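Local atomic coordinates of transcriptional regulator, LacI family (Burkholderia phymatum, PDB entry 2RGY), a protein that probably regulates transcription as a LacI-family protein whose periplasmic-binding-protein-like domain is expected to bind a small sugar-like effector. Residues Y177-C181 and A204-Q210. Residues are numbered along the deposited sequence; the frame is centred on the assembly and turned at random.
Sequences YAATC and ALARFQQ
Y177 and Q210 approach from opposite directions, and the phenol OH donates a hydrogen bond to Q210 OE1 over 2.6 Å. The C=O...O angle of 128°, in the carbonyl plane, places the donor on a lone pair, and OE1 lies at the edge of the tyrosine ring. R207 NH1 gives the same oxygen a second bond of 3.0 Å, with OE1 close to the guanidinium plane. Two donors thus grip one amide oxygen, which should restrict rotation of the Q210 amide. With CG anti to the backbone N and a bend at chi2, R207 runs past the tyrosine, ring and guanidinium planes 65° apart. C181 SG sits 3.9 Å above one face of that ring, toward its rim, and 3.6 Å from R207 NE. The axes of 177-181 and 204-210 cross at -49°, the segments lying on helices 173-186 and 198-210, which flank strand 192-195 in sequence in a Rossmann-like, periplasmic-binding-protein subdomain; Y232 of the second subunit packs on Y177. Deeper, T180 CG2 meets F208 CE2 at 3.5 Å and touches R207 CB. T180 OG1, hydrogen-bonded to G176 O, lies 3.3 Å from A204 CB; T180 rests on I134 of strand 131-135, F208 on V221 of strand 220-223.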
# COMPACT_ATOMS: atom_id res chain seq x y z
N TYR A 177 8.94 1.32 -13.98
CA TYR A 177 10.39 1.36 -14.05
C TYR A 177 10.86 0.97 -15.45
O TYR A 177 11.71 1.65 -16.04
CB TYR A 177 11.01 0.40 -13.03
CG TYR A 177 12.52 0.47 -12.98
CD1 TYR A 177 13.16 1.54 -12.36
CD2 TYR A 177 13.31 -0.53 -13.56
CE1 TYR A 177 14.56 1.61 -12.30
CE2 TYR A 177 14.70 -0.47 -13.51
CZ TYR A 177 15.32 0.60 -12.88
OH TYR A 177 16.70 0.68 -12.85
N ALA A 178 10.31 -0.12 -15.96
CA ALA A 178 10.66 -0.61 -17.28
C ALA A 178 10.25 0.38 -18.36
O ALA A 178 10.95 0.55 -19.37
CB ALA A 178 9.97 -1.96 -17.52
N ALA A 179 9.12 1.05 -18.16
CA ALA A 179 8.64 2.01 -19.15
C ALA A 179 9.55 3.24 -19.18
O ALA A 179 9.79 3.81 -20.24
CB ALA A 179 7.20 2.40 -18.84
N THR A 180 10.05 3.64 -18.01
CA THR A 180 10.93 4.80 -17.96
C THR A 180 12.23 4.45 -18.69
O THR A 180 12.75 5.25 -19.47
CB THR A 180 11.26 5.24 -16.51
OG1 THR A 180 10.05 5.59 -15.82
CG2 THR A 180 12.17 6.46 -16.53
N CYS A 181 12.73 3.24 -18.46
CA CYS A 181 13.95 2.80 -19.12
C CYS A 181 13.77 2.78 -20.64
O CYS A 181 14.63 3.24 -21.38
CB CYS A 181 14.36 1.41 -18.63
SG CYS A 181 14.88 1.42 -16.91
N ALA A 204 9.59 6.19 -11.98
CA ALA A 204 10.29 7.05 -12.93
C ALA A 204 11.31 7.90 -12.17
O ALA A 204 12.44 8.10 -12.63
CB ALA A 204 9.30 7.95 -13.65
N LEU A 205 10.91 8.38 -11.00
CA LEU A 205 11.77 9.18 -10.16
C LEU A 205 12.94 8.31 -9.69
O LEU A 205 14.03 8.81 -9.45
CB LEU A 205 11.01 9.69 -8.93
CG LEU A 205 9.88 10.69 -9.20
CD1 LEU A 205 9.28 11.15 -7.87
CD2 LEU A 205 10.43 11.88 -9.96
N ALA A 206 12.68 7.01 -9.58
CA ALA A 206 13.70 6.07 -9.13
C ALA A 206 14.79 5.94 -10.17
O ALA A 206 15.97 5.99 -9.85
CB ALA A 206 13.09 4.70 -8.86
N ARG A 207 14.38 5.78 -11.43
CA ARG A 207 15.32 5.65 -12.54
C ARG A 207 16.11 6.93 -12.74
O ARG A 207 17.33 6.90 -12.83
CB ARG A 207 14.57 5.29 -13.83
CG ARG A 207 15.47 5.01 -15.02
CD ARG A 207 16.61 4.07 -14.63
NE ARG A 207 17.43 3.69 -15.76
CZ ARG A 207 18.61 3.07 -15.66
NH1 ARG A 207 19.11 2.77 -14.47
NH2 ARG A 207 19.29 2.76 -16.75
N PHE A 208 15.41 8.06 -12.81
CA PHE A 208 16.06 9.34 -12.99
C PHE A 208 17.14 9.58 -11.93
O PHE A 208 18.20 10.12 -12.24
CB PHE A 208 15.04 10.48 -12.91
CG PHE A 208 14.09 10.51 -14.08
CD1 PHE A 208 12.96 11.33 -14.04
CD2 PHE A 208 14.32 9.73 -15.22
CE1 PHE A 208 12.07 11.38 -15.11
CE2 PHE A 208 13.43 9.77 -16.31
CZ PHE A 208 12.29 10.61 -16.24
N GLN A 209 16.87 9.18 -10.69
CA GLN A 209 17.83 9.36 -9.61
C GLN A 209 19.05 8.47 -9.84
O GLN A 209 20.19 8.89 -9.58
CB GLN A 209 17.17 9.05 -8.26
CG GLN A 209 17.95 9.52 -7.02
CD GLN A 209 19.11 8.61 -6.65
OE1 GLN A 209 19.10 7.42 -6.94
NE2 GLN A 209 20.12 9.18 -5.98
N GLN A 210 18.83 7.26 -10.34
CA GLN A 210 19.92 6.34 -10.61
C GLN A 210 20.86 6.86 -11.71
O GLN A 210 22.05 6.56 -11.70
CB GLN A 210 19.38 4.96 -11.04
CG GLN A 210 18.51 4.27 -10.00
CD GLN A 210 17.94 2.94 -10.48
OE1 GLN A 210 18.02 2.59 -11.66
NE2 GLN A 210 17.33 2.20 -9.56